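Local coordinates for protein endoglucanase (Uncultured bacterium, PDB 3X17) that probably hydrolyses internal beta-1,4-glucosidic bonds of cellulose, as an endoglucanase of glycoside hydrolase family 9 with an N-terminal Ig-like domain, at residues 175-180 and 538-543; 479-484 and 504-509; 433-438 and 509-514; 19-24 and 465-470. All blocks are in the same frame, centred on the assembly; numbering follows the deposited sequence.

Overall arrangement
The chain starts in the Ig-like domain. There, 440 residues separate 19-24 from 465-470 at the end of helix 456-469, and the two meet in contact 4. This contact ties the Ig-like domain to the family 9 domain. Contact 1 opens at 175-180 and closes only at 538-543, so it crosses contact 4. Contact 3 opens at 433-438 and closes at 509-514; it too crosses contact 4 but lies within contact 1. Contact 2, 479-484 with 504-509, is the innermost loop and follows contact 4 in series. Contacts 2 and 3 share G509, whose backbone N meets E540 O of contact 1. Y479 N meets V469 O of contact 4.

Contact 1: 175-180 and 538-543; sequences HDAGDY and TNEPAI. With ZN (zinc ion), chain C.
E540 reaches G178 with a stretched side chain: CG stands opposite the backbone N (chi1 -172°), and the chain stays extended beyond it. OE2 thereby accepts a hydrogen bond from G178 N at 3.0 Å. The amide comes to the anti side of this oxygen and somewhat out of the carboxylate plane. I543 has CG1 turned between its own backbone N and carbonyl carbon (chi1 56°). That brings CG1 to 3.6 Å from D176 OD1, while CG2 lies 3.6 Å from H175 O. The side chains of D176 and I543 cross at about a right angle. At this end the backbones join through I543 N and D176 O, 2.9 Å apart. The DAGD and NEPA sequences are both recognisable family 9 elements. In relatives the first includes the catalytic base and the second the catalytic acid, so this contact probably lies in the active-site region of the (alpha/alpha)6 barrel. Between the two hydrogen bonds, A177 is packed closely. Its CB is 3.1 Å from P541 O and 4.1 Å from A542 CB. The carboxylates of D179 and E540 also approach, with OD1 of D179 and OE2 of E540 4.0 Å apart and their planes steeply inclined. Other residues hold the aspartates: D176 OD1 bonds T186 and OD2 bonds Y331, while D179 OD2 bonds Y183. The H175 ring leads away from 538-543. Its NE2 binds the zinc ion with C132, D148 and H149, and Y180 CD1 sits over one face of its ring.

Contact 2: 479-484 and 504-509; sequences YVTGLG and PGLLVG
Backbone hydrogen bonds join Y479-T481 to G505-V508, which run in nearly opposite directions. V508 N donates to Y479 O at 3.0 Å, almost in line with the carbonyl. T481 N donates to L506 O at 2.9 Å, and G505 N to T481 O at 2.7 Å; both donors stand above the carbonyl plane. V480 and L507 form a single antiparallel bridge. The chain then leaves in a type II turn from V480 to L483. G482 has positive phi, and a CB on it would clash with P504 CB. The side-chain bond comes from T481. Its OG1 lies between the backbone N and the carbonyl carbon (chi1 58°), where it accepts from L506 N at 2.9 Å and also bonds V503 O. A valine here would probably leave the L506 amide and the V503 carbonyl without this shared partner. The apolar contacts lie toward the other end. V508 CG2 meets the edge of the Y479 ring at CD1, 3.7 Å away, and L507 CD1 touches Y479 CB and V480 CG2. Helix 543-558 packs on V480 and L507. Four amide N-H groups pair the loops and fix their register, one of them through the T481 hydroxyl, while the N546 side chain takes G505 O and L507 N.

Contact 3: 433-438 and 509-514; sequences WGSNKE and GGPNDH
S435 and N436 grip G509-P511 closely. S435 OG donates to P511 O at 2.7 Å, in the carbonyl plane and on a lone pair. Its chi1 of 75° sets OG between the backbone N and the carbonyl carbon, facing this oxygen. N436 N, a first-turn amide of helix 435-452, donates to G509 O at 2.9 Å. G434 is the N-cap residue, and its own carbonyl accepts from E438 N. The N436 amide lies over G510, with ND2 3.5 Å from G510 CA; a side chain on G510 would strike it. ND2 finds its hydrogen bond at V508 O. P511 CD closes in on N436 OD1 at 3.9 Å, the two side chains crossing at about a right angle.

The other side is looser and reaches the surface at W433. A water links G434 N to G510 O. N512 ND2 lies 3.8 Å from W433 CB, and the indole and amide planes are 29° apart. ND2 is bonded to E537 O, while N512 OD1 accepts from H514 N in an Asx turn that shapes the departing loop. The contact sits at the start of helix 435-452. Y468 and V469 of helix 456-469 pack on N436, and Y468 also touches P511. Y545 of helix 543-558 touches W433, and Y479 lies against both N436 and P511.

Contact 4: 19-24 and 465-470; sequences LVNQVG and QLDYVL
Q22 and L470 join the two backbones where helix 456-469 ends. L470 is the first residue to leave helical geometry, and its carbonyl O accepts from Q22 N at 2.8 Å. Segment 19-24 runs from the end of strand 17-19 through a loop to the start of strand 24-25 of the Ig-like domain. It comes closest to the helix at N21, whose CA is 4.9 Å from D467 CA. N21 carries the polar side-chain contact. With CG anti to the backbone N (chi1 -174°), its amide swings over to the helix. ND2 donates to D467 OD1 at 3.1 Å in a nearly straight bond of 172°. The carboxylate oxygen uses its anti lone pair, and the two planes are almost perpendicular. The other oxygen, D467 OD2, bonds Q32. A water donates to both D467 OD1 and G24 O. N21 OD1 turns back to its own loop and accepts two amides. V23 N arrives in the carbonyl plane at 2.8 Å, as an Asx turn, and G24 N arrives from above it. L470 is the apolar companion of N21 and lies alongside it, with CB 3.8 Å from N21 OD1. V23 CG2 touches L470 CD1 at 4.2 Å. Beyond the contact, Q22 OE1 bonds S485 and N486. A leucine in place of N21 would probably leave D467 without this donor and set the V23-G24 turn free to shift. One buried amide serves both domains: its oxygen folds the Ig-like loop, and its nitrogen ties that loop to an acidic residue of the family 9 domain.

Contact 1: 175-180 and 538-543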
loop_
_atom_site.group_PDB
_atom_site.type_symbol
_atom_site.label_atom_id
_atom_site.label_comp_id
_atom_site.label_asym_id
_atom_site.label_seq_id
_atom_site.Cartn_x
_atom_site.Cartn_y
_atom_site.Cartn_z
ATOM N N HIS A 175 -11.705 -1.686 9.080
ATOM C CA HIS A 175 -12.272 -2.487 7.988
ATOM C C HIS A 175 -11.182 -2.729 6.951
ATOM O O HIS A 175 -10.454 -1.795 6.591
ATOM C CB HIS A 175 -13.465 -1.790 7.334
ATOM C CG HIS A 175 -14.622 -1.589 8.253
ATOM N ND1 HIS A 175 -15.443 -0.486 8.178
ATOM C CD2 HIS A 175 -15.055 -2.311 9.320
ATOM C CE1 HIS A 175 -16.375 -0.569 9.115
ATOM N NE2 HIS A 175 -16.162 -1.668 9.818
ATOM N N ASP A 176 -11.038 -3.983 6.528
ATOM C CA ASP A 176 -9.841 -4.426 5.802
ATOM C C ASP A 176 -9.802 -3.808 4.417
ATOM O O ASP A 176 -8.726 -3.556 3.866
ATOM C CB ASP A 176 -9.810 -5.954 5.664
ATOM C CG ASP A 176 -8.477 -6.473 5.083
ATOM O OD1 ASP A 176 -7.455 -6.275 5.757
ATOM O OD2 ASP A 176 -8.453 -7.081 3.970
ATOM N N ALA A 177 -10.969 -3.649 3.807
ATOM C CA ALA A 177 -11.032 -3.452 2.367
ATOM C C ALA A 177 -12.387 -2.910 1.981
ATOM O O ALA A 177 -12.837 -1.926 2.545
ATOM C CB ALA A 177 -10.744 -4.776 1.651
ATOM N N GLY A 178 -13.059 -3.567 1.038
ATOM C CA GLY A 178 -14.461 -3.271 0.786
ATOM C C GLY A 178 -15.457 -4.111 1.585
ATOM O O GLY A 178 -16.674 -3.944 1.443
ATOM N N ASP A 179 -14.947 -5.083 2.336
ATOM C CA ASP A 179 -15.747 -5.752 3.345
ATOM C C ASP A 179 -15.464 -5.122 4.694
ATOM O O ASP A 179 -14.824 -4.052 4.791
ATOM C CB ASP A 179 -15.417 -7.252 3.404
ATOM C CG ASP A 179 -13.973 -7.510 3.799
ATOM O OD1 ASP A 179 -13.103 -6.767 3.307
ATOM O OD2 ASP A 179 -13.715 -8.424 4.608
ATOM N N TYR A 180 -15.928 -5.790 5.743
ATOM C CA TYR A 180 -15.810 -5.250 7.097
ATOM C C TYR A 180 -15.045 -6.188 8.011
ATOM O O TYR A 180 -14.888 -5.910 9.210
ATOM C CB TYR A 180 -17.198 -4.955 7.702
ATOM C CG TYR A 180 -18.016 -3.954 6.906
ATOM C CD1 TYR A 180 -17.454 -2.752 6.472
ATOM C CD2 TYR A 180 -19.357 -4.189 6.616
ATOM C CE1 TYR A 180 -18.194 -1.829 5.739
ATOM C CE2 TYR A 180 -20.114 -3.242 5.927
ATOM C CZ TYR A 180 -19.530 -2.078 5.482
ATOM O OH TYR A 180 -20.272 -1.149 4.751
ATOM N N THR A 538 -10.182 -6.591 -8.882
ATOM C CA THR A 538 -9.636 -5.584 -9.770
ATOM C C THR A 538 -9.898 -4.194 -9.186
ATOM O O THR A 538 -9.111 -3.257 -9.378
ATOM C CB THR A 538 -10.348 -5.747 -11.124
ATOM O OG1 THR A 538 -9.543 -6.530 -12.015
ATOM C CG2 THR A 538 -10.785 -4.502 -11.701
ATOM N N ASN A 539 -11.031 -4.046 -8.504
ATOM C CA ASN A 539 -11.550 -2.717 -8.194
ATOM C C ASN A 539 -11.932 -2.587 -6.731
ATOM O O ASN A 539 -12.828 -1.811 -6.354
ATOM C CB ASN A 539 -12.744 -2.371 -9.085
ATOM C CG ASN A 539 -12.960 -0.873 -9.212
ATOM O OD1 ASN A 539 -11.998 -0.089 -9.338
ATOM N ND2 ASN A 539 -14.219 -0.458 -9.186
ATOM N N GLU A 540 -11.266 -3.376 -5.909
ATOM C CA GLU A 540 -11.463 -3.301 -4.467
ATOM C C GLU A 540 -10.207 -2.708 -3.799
ATOM O O GLU A 540 -9.079 -3.174 -4.048
ATOM C CB GLU A 540 -11.751 -4.692 -3.884
ATOM C CG GLU A 540 -12.160 -4.616 -2.391
ATOM C CD GLU A 540 -12.267 -5.958 -1.695
ATOM O OE1 GLU A 540 -11.698 -6.956 -2.193
ATOM O OE2 GLU A 540 -12.907 -6.007 -0.614
ATOM N N PRO A 541 -10.406 -1.735 -2.906
ATOM C CA PRO A 541 -9.313 -1.206 -2.099
ATOM C C PRO A 541 -8.975 -2.153 -0.961
ATOM O O PRO A 541 -9.749 -3.065 -0.686
ATOM C CB PRO A 541 -9.884 0.106 -1.556
ATOM C CG PRO A 541 -11.345 -0.139 -1.472
ATOM C CD PRO A 541 -11.691 -1.084 -2.604
ATOM N N ALA A 542 -7.800 -1.994 -0.361
ATOM C CA ALA A 542 -7.447 -2.698 0.857
ATOM C C ALA A 542 -6.417 -1.895 1.649
ATOM O O ALA A 542 -5.662 -1.087 1.074
ATOM C CB ALA A 542 -6.906 -4.108 0.522
ATOM N N ILE A 543 -6.375 -2.126 2.961
ATOM C CA ILE A 543 -5.468 -1.392 3.832
ATOM C C ILE A 543 -3.993 -1.649 3.453
ATOM O O ILE A 543 -3.153 -0.755 3.588
ATOM C CB ILE A 543 -5.697 -1.707 5.339
ATOM C CG1 ILE A 543 -5.591 -3.212 5.616
ATOM C CG2 ILE A 543 -7.037 -1.123 5.813
ATOM C CD1 ILE A 543 -5.566 -3.580 7.105
HETATM ZN ZN ZN C . -17.032 -2.244 11.599
#

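Contact 2: 479-484 and 504-509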
loop_
_atom_site.group_PDB
_atom_site.type_symbol
_atom_site.label_atom_id
_atom_site.label_comp_id
_atom_site.label_asym_id
_atom_site.label_seq_id
_atom_site.Cartn_x
_atom_site.Cartn_y
_atom_site.Cartn_z
ATOM N N TYR A 479 -6.156 5.102 -10.089
ATOM C CA TYR A 479 -6.624 3.969 -9.305
ATOM C C TYR A 479 -6.894 4.363 -7.862
ATOM O O TYR A 479 -7.134 3.505 -7.027
ATOM C CB TYR A 479 -5.621 2.811 -9.372
ATOM C CG TYR A 479 -5.561 2.141 -10.759
ATOM C CD1 TYR A 479 -6.653 1.419 -11.269
ATOM C CD2 TYR A 479 -4.443 2.299 -11.579
ATOM C CE1 TYR A 479 -6.598 0.797 -12.542
ATOM C CE2 TYR A 479 -4.370 1.679 -12.854
ATOM C CZ TYR A 479 -5.460 0.948 -13.327
ATOM O OH TYR A 479 -5.380 0.361 -14.573
ATOM N N VAL A 480 -6.831 5.664 -7.562
ATOM C CA VAL A 480 -7.074 6.120 -6.204
ATOM C C VAL A 480 -8.360 6.923 -6.146
ATOM O O VAL A 480 -8.516 7.917 -6.862
ATOM C CB VAL A 480 -5.924 6.981 -5.636
ATOM C CG1 VAL A 480 -6.238 7.344 -4.178
ATOM C CG2 VAL A 480 -4.609 6.242 -5.704
ATOM N N THR A 481 -9.274 6.516 -5.279
ATOM C CA THR A 481 -10.593 7.157 -5.252
ATOM C C THR A 481 -10.468 8.618 -4.905
ATOM O O THR A 481 -9.661 8.988 -4.033
ATOM C CB THR A 481 -11.527 6.490 -4.239
ATOM O OG1 THR A 481 -10.940 6.537 -2.936
ATOM C CG2 THR A 481 -11.741 5.043 -4.615
ATOM N N GLY A 482 -11.276 9.452 -5.561
ATOM C CA GLY A 482 -11.306 10.893 -5.239
ATOM C C GLY A 482 -10.081 11.683 -5.709
ATOM O O GLY A 482 -9.970 12.876 -5.421
ATOM N N LEU A 483 -9.171 11.030 -6.436
ATOM C CA LEU A 483 -7.991 11.693 -6.981
ATOM C C LEU A 483 -7.950 11.667 -8.500
ATOM O O LEU A 483 -8.269 10.653 -9.127
ATOM C CB LEU A 483 -6.701 11.079 -6.414
ATOM C CG LEU A 483 -6.501 11.145 -4.889
ATOM C CD1 LEU A 483 -5.140 10.616 -4.478
ATOM C CD2 LEU A 483 -6.751 12.563 -4.328
ATOM N N GLY A 484 -7.459 12.753 -9.086
ATOM C CA GLY A 484 -7.296 12.849 -10.539
ATOM C C GLY A 484 -8.635 13.017 -11.226
ATOM O O GLY A 484 -9.638 13.337 -10.581
ATOM N N PRO A 504 -12.714 8.953 -0.235
ATOM C CA PRO A 504 -11.562 9.341 -1.040
ATOM C C PRO A 504 -10.245 8.763 -0.491
ATOM O O PRO A 504 -10.141 8.477 0.711
ATOM C CB PRO A 504 -11.585 10.880 -0.959
ATOM C CG PRO A 504 -12.221 11.180 0.380
ATOM C CD PRO A 504 -13.119 9.999 0.722
ATOM N N GLY A 505 -9.269 8.568 -1.376
ATOM C CA GLY A 505 -7.901 8.283 -0.981
ATOM C C GLY A 505 -7.600 6.789 -0.945
ATOM O O GLY A 505 -6.498 6.375 -0.528
ATOM N N LEU A 506 -8.555 5.967 -1.392
ATOM C CA LEU A 506 -8.347 4.493 -1.378
ATOM C C LEU A 506 -7.803 4.001 -2.717
ATOM O O LEU A 506 -8.416 4.220 -3.771
ATOM C CB LEU A 506 -9.651 3.748 -1.054
ATOM C CG LEU A 506 -10.387 4.085 0.236
ATOM C CD1 LEU A 506 -11.819 3.543 0.155
ATOM C CD2 LEU A 506 -9.658 3.456 1.425
ATOM N N LEU A 507 -6.703 3.257 -2.663
ATOM C CA LEU A 507 -6.154 2.621 -3.849
ATOM C C LEU A 507 -6.837 1.266 -4.124
ATOM O O LEU A 507 -6.738 0.339 -3.309
ATOM C CB LEU A 507 -4.646 2.407 -3.656
ATOM C CG LEU A 507 -3.847 1.611 -4.696
ATOM C CD1 LEU A 507 -3.862 2.304 -6.069
ATOM C CD2 LEU A 507 -2.413 1.431 -4.222
ATOM N N VAL A 508 -7.383 1.102 -5.334
ATOM C CA VAL A 508 -7.908 -0.191 -5.750
ATOM C C VAL A 508 -6.808 -1.116 -6.215
ATOM O O VAL A 508 -5.735 -0.668 -6.596
ATOM C CB VAL A 508 -9.024 -0.084 -6.825
ATOM C CG1 VAL A 508 -10.235 0.680 -6.276
ATOM C CG2 VAL A 508 -8.509 0.545 -8.135
ATOM N N GLY A 509 -7.053 -2.419 -6.107
ATOM C CA GLY A 509 -6.089 -3.430 -6.514
ATOM C C GLY A 509 -5.482 -3.225 -7.898
ATOM O O GLY A 509 -4.295 -3.457 -8.083
#

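Contact 3: 433-438 and 509-514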
loop_
_atom_site.group_PDB
_atom_site.type_symbol
_atom_site.label_atom_id
_atom_site.label_comp_id
_atom_site.label_asym_id
_atom_site.label_seq_id
_atom_site.Cartn_x
_atom_site.Cartn_y
_atom_site.Cartn_z
ATOM N N TRP A 433 -3.842 -10.114 -8.400
ATOM C CA TRP A 433 -4.715 -9.367 -7.509
ATOM C C TRP A 433 -3.863 -8.472 -6.598
ATOM O O TRP A 433 -3.047 -8.971 -5.863
ATOM C CB TRP A 433 -5.431 -10.392 -6.638
ATOM C CG TRP A 433 -6.641 -9.924 -5.946
ATOM C CD1 TRP A 433 -6.947 -8.652 -5.578
ATOM C CD2 TRP A 433 -7.664 -10.760 -5.401
ATOM N NE1 TRP A 433 -8.137 -8.637 -4.872
ATOM C CE2 TRP A 433 -8.598 -9.923 -4.767
ATOM C CE3 TRP A 433 -7.871 -12.145 -5.381
ATOM C CZ2 TRP A 433 -9.750 -10.418 -4.157
ATOM C CZ3 TRP A 433 -9.025 -12.636 -4.778
ATOM C CH2 TRP A 433 -9.930 -11.774 -4.149
ATOM N N GLY A 434 -4.049 -7.160 -6.662
ATOM C CA GLY A 434 -3.205 -6.223 -5.919
ATOM C C GLY A 434 -1.968 -5.753 -6.685
ATOM O O GLY A 434 -1.013 -5.238 -6.088
ATOM N N SER A 435 -1.988 -5.878 -8.007
ATOM C CA SER A 435 -0.867 -5.425 -8.802
ATOM C C SER A 435 -0.443 -3.975 -8.518
ATOM O O SER A 435 0.740 -3.672 -8.510
ATOM C CB SER A 435 -1.121 -5.649 -10.295
ATOM O OG SER A 435 -2.033 -4.684 -10.770
ATOM N N ASN A 436 -1.400 -3.082 -8.293
ATOM C CA ASN A 436 -1.052 -1.728 -7.895
ATOM C C ASN A 436 -0.205 -1.677 -6.626
ATOM O O ASN A 436 0.783 -0.947 -6.537
ATOM C CB ASN A 436 -2.314 -0.902 -7.705
ATOM C CG ASN A 436 -2.971 -0.547 -9.026
ATOM O OD1 ASN A 436 -2.395 -0.770 -10.090
ATOM N ND2 ASN A 436 -4.172 0.005 -8.965
ATOM N N LYS A 437 -0.585 -2.466 -5.639
ATOM C CA LYS A 437 0.145 -2.491 -4.386
ATOM C C LYS A 437 1.580 -2.990 -4.621
ATOM O O LYS A 437 2.560 -2.428 -4.103
ATOM C CB LYS A 437 -0.593 -3.384 -3.382
ATOM C CG LYS A 437 0.119 -3.541 -2.026
ATOM C CD LYS A 437 1.094 -4.678 -2.072
ATOM C CE LYS A 437 0.362 -6.020 -2.301
ATOM N NZ LYS A 437 1.091 -7.144 -1.574
ATOM N N GLU A 438 1.688 -4.052 -5.402
ATOM C CA GLU A 438 2.969 -4.643 -5.789
ATOM C C GLU A 438 3.890 -3.643 -6.515
ATOM O O GLU A 438 5.092 -3.577 -6.222
ATOM C CB GLU A 438 2.723 -5.903 -6.656
ATOM C CG GLU A 438 3.988 -6.562 -7.177
ATOM C CD GLU A 438 3.730 -7.835 -7.991
ATOM O OE1 GLU A 438 2.698 -8.519 -7.769
ATOM O OE2 GLU A 438 4.607 -8.186 -8.807
ATOM N N GLY A 509 -7.053 -2.419 -6.107
ATOM C CA GLY A 509 -6.089 -3.430 -6.514
ATOM C C GLY A 509 -5.482 -3.225 -7.898
ATOM O O GLY A 509 -4.295 -3.457 -8.083
ATOM N N GLY A 510 -6.316 -2.974 -8.893
ATOM C CA GLY A 510 -5.841 -2.739 -10.258
ATOM C C GLY A 510 -5.782 -3.992 -11.141
ATOM O O GLY A 510 -6.250 -5.065 -10.749
ATOM N N PRO A 511 -5.104 -3.877 -12.296
ATOM C CA PRO A 511 -5.057 -4.896 -13.339
ATOM C C PRO A 511 -4.626 -6.255 -12.822
ATOM O O PRO A 511 -3.713 -6.353 -11.979
ATOM C CB PRO A 511 -3.998 -4.367 -14.316
ATOM C CG PRO A 511 -3.976 -2.909 -14.132
ATOM C CD PRO A 511 -4.585 -2.586 -12.769
ATOM N N ASN A 512 -5.275 -7.291 -13.352
ATOM C CA ASN A 512 -5.155 -8.651 -12.837
ATOM C C ASN A 512 -5.348 -9.603 -14.007
ATOM O O ASN A 512 -6.347 -9.512 -14.741
ATOM C CB ASN A 512 -6.228 -8.853 -11.750
ATOM C CG ASN A 512 -6.205 -10.242 -11.124
ATOM O OD1 ASN A 512 -5.523 -11.149 -11.598
ATOM N ND2 ASN A 512 -7.021 -10.430 -10.087
ATOM N N ASP A 513 -4.348 -10.454 -14.240
ATOM C CA ASP A 513 -4.404 -11.421 -15.321
ATOM C C ASP A 513 -5.349 -12.581 -14.996
ATOM O O ASP A 513 -5.716 -13.345 -15.890
ATOM C CB ASP A 513 -2.997 -11.981 -15.608
ATOM C CG ASP A 513 -2.156 -11.054 -16.498
ATOM O OD1 ASP A 513 -2.681 -10.558 -17.524
ATOM O OD2 ASP A 513 -0.978 -10.807 -16.150
ATOM N N HIS A 514 -5.670 -12.770 -13.720
ATOM C CA HIS A 514 -6.354 -13.991 -13.292
ATOM C C HIS A 514 -7.697 -13.684 -12.663
ATOM O O HIS A 514 -7.817 -13.662 -11.442
ATOM C CB HIS A 514 -5.485 -14.817 -12.330
ATOM C CG HIS A 514 -4.136 -15.164 -12.885
ATOM N ND1 HIS A 514 -2.992 -14.481 -12.529
ATOM C CD2 HIS A 514 -3.774 -16.000 -13.889
ATOM C CE1 HIS A 514 -1.972 -14.926 -13.244
ATOM N NE2 HIS A 514 -2.423 -15.830 -14.094
HETATM O O HOH W 1 -6.275 -6.156 -8.335
#

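Contact 4: 19-24 and 465-470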
loop_
_atom_site.group_PDB
_atom_site.type_symbol
_atom_site.label_atom_id
_atom_site.label_comp_id
_atom_site.label_asym_id
_atom_site.label_seq_id
_atom_site.Cartn_x
_atom_site.Cartn_y
_atom_site.Cartn_z
ATOM N N LEU A 19 -0.992 10.578 -21.743
ATOM C CA LEU A 19 -1.128 10.169 -20.371
ATOM C C LEU A 19 -0.249 11.073 -19.520
ATOM O O LEU A 19 0.892 11.340 -19.877
ATOM C CB LEU A 19 -0.687 8.701 -20.227
ATOM C CG LEU A 19 -1.577 7.591 -20.812
ATOM C CD1 LEU A 19 -3.062 7.981 -20.836
ATOM C CD2 LEU A 19 -1.122 7.156 -22.192
ATOM N N VAL A 20 -0.811 11.590 -18.434
ATOM C CA VAL A 20 -0.060 12.365 -17.446
ATOM C C VAL A 20 -0.527 11.914 -16.053
ATOM O O VAL A 20 -1.561 11.272 -15.925
ATOM C CB VAL A 20 -0.358 13.906 -17.572
ATOM C CG1 VAL A 20 0.162 14.479 -18.879
ATOM C CG2 VAL A 20 -1.831 14.190 -17.437
ATOM N N ASN A 21 0.273 12.180 -15.026
ATOM C CA ASN A 21 -0.187 12.097 -13.642
ATOM C C ASN A 21 -1.350 13.051 -13.489
ATOM O O ASN A 21 -1.185 14.275 -13.655
ATOM C CB ASN A 21 0.927 12.539 -12.694
ATOM C CG ASN A 21 0.559 12.347 -11.243
ATOM O OD1 ASN A 21 -0.509 12.776 -10.802
ATOM N ND2 ASN A 21 1.423 11.646 -10.496
ATOM N N GLN A 22 -2.507 12.514 -13.121
ATOM C CA GLN A 22 -3.723 13.303 -13.127
ATOM C C GLN A 22 -3.847 14.229 -11.937
ATOM O O GLN A 22 -4.750 15.058 -11.885
ATOM C CB GLN A 22 -4.947 12.406 -13.207
ATOM C CG GLN A 22 -5.238 11.891 -14.615
ATOM C CD GLN A 22 -6.204 10.720 -14.605
ATOM O OE1 GLN A 22 -7.178 10.722 -13.848
ATOM N NE2 GLN A 22 -6.033 9.808 -15.551
ATOM N N VAL A 23 -2.977 14.067 -10.953
ATOM C CA VAL A 23 -2.907 15.050 -9.902
ATOM C C VAL A 23 -1.860 16.080 -10.335
ATOM O O VAL A 23 -2.131 17.278 -10.366
ATOM C CB VAL A 23 -2.496 14.428 -8.540
ATOM C CG1 VAL A 23 -2.388 15.533 -7.477
ATOM C CG2 VAL A 23 -3.530 13.414 -8.100
ATOM N N GLY A 24 -0.672 15.597 -10.674
ATOM C CA GLY A 24 0.348 16.457 -11.290
ATOM C C GLY A 24 1.768 16.119 -10.853
ATOM O O GLY A 24 2.128 14.941 -10.733
ATOM N N GLN A 465 5.952 5.023 -10.122
ATOM C CA GLN A 465 4.876 4.161 -9.580
ATOM C C GLN A 465 3.681 4.984 -9.092
ATOM O O GLN A 465 2.521 4.597 -9.296
ATOM C CB GLN A 465 5.388 3.271 -8.444
ATOM C CG GLN A 465 6.561 2.438 -8.852
ATOM C CD GLN A 465 6.397 1.895 -10.257
ATOM O OE1 GLN A 465 5.334 1.334 -10.599
ATOM N NE2 GLN A 465 7.441 2.076 -11.103
ATOM N N LEU A 466 3.972 6.147 -8.516
ATOM C CA LEU A 466 2.937 7.147 -8.307
ATOM C C LEU A 466 2.311 7.639 -9.615
ATOM O O LEU A 466 1.091 7.684 -9.719
ATOM C CB LEU A 466 3.449 8.309 -7.467
ATOM C CG LEU A 466 3.873 8.004 -6.029
ATOM C CD1 LEU A 466 4.665 9.169 -5.466
ATOM C CD2 LEU A 466 2.624 7.822 -5.158
ATOM N N ASP A 467 3.118 8.017 -10.605
ATOM C CA ASP A 467 2.548 8.453 -11.892
ATOM C C ASP A 467 1.623 7.387 -12.457
ATOM O O ASP A 467 0.602 7.703 -13.063
ATOM C CB ASP A 467 3.622 8.797 -12.953
ATOM C CG ASP A 467 4.529 9.983 -12.540
ATOM O OD1 ASP A 467 4.090 10.902 -11.784
ATOM O OD2 ASP A 467 5.674 10.028 -13.046
ATOM N N TYR A 468 2.049 6.136 -12.340
ATOM C CA TYR A 468 1.332 5.025 -12.943
ATOM C C TYR A 468 -0.044 4.796 -12.299
ATOM O O TYR A 468 -1.052 4.700 -13.010
ATOM C CB TYR A 468 2.162 3.742 -12.891
ATOM C CG TYR A 468 1.354 2.504 -13.221
ATOM C CD1 TYR A 468 1.150 2.113 -14.545
ATOM C CD2 TYR A 468 0.895 1.657 -12.212
ATOM C CE1 TYR A 468 0.409 0.968 -14.845
ATOM C CE2 TYR A 468 0.209 0.489 -12.511
ATOM C CZ TYR A 468 -0.055 0.162 -13.824
ATOM O OH TYR A 468 -0.802 -0.967 -14.113
ATOM N N VAL A 469 -0.106 4.822 -10.964
ATOM C CA VAL A 469 -1.388 4.606 -10.297
ATOM C C VAL A 469 -2.262 5.842 -10.385
ATOM O O VAL A 469 -3.450 5.786 -10.035
ATOM C CB VAL A 469 -1.285 4.158 -8.804
ATOM C CG1 VAL A 469 -0.561 2.810 -8.648
ATOM C CG2 VAL A 469 -0.671 5.249 -7.943
ATOM N N LEU A 470 -1.687 6.953 -10.854
ATOM C CA LEU A 470 -2.434 8.189 -10.924
ATOM C C LEU A 470 -2.692 8.637 -12.348
ATOM O O LEU A 470 -3.024 9.797 -12.582
ATOM C CB LEU A 470 -1.771 9.309 -10.101
ATOM C CG LEU A 470 -1.867 9.111 -8.586
ATOM C CD1 LEU A 470 -0.992 10.136 -7.856
ATOM C CD2 LEU A 470 -3.310 9.251 -8.101
HETATM O O HOH W 2 4.311 13.098 -10.356
#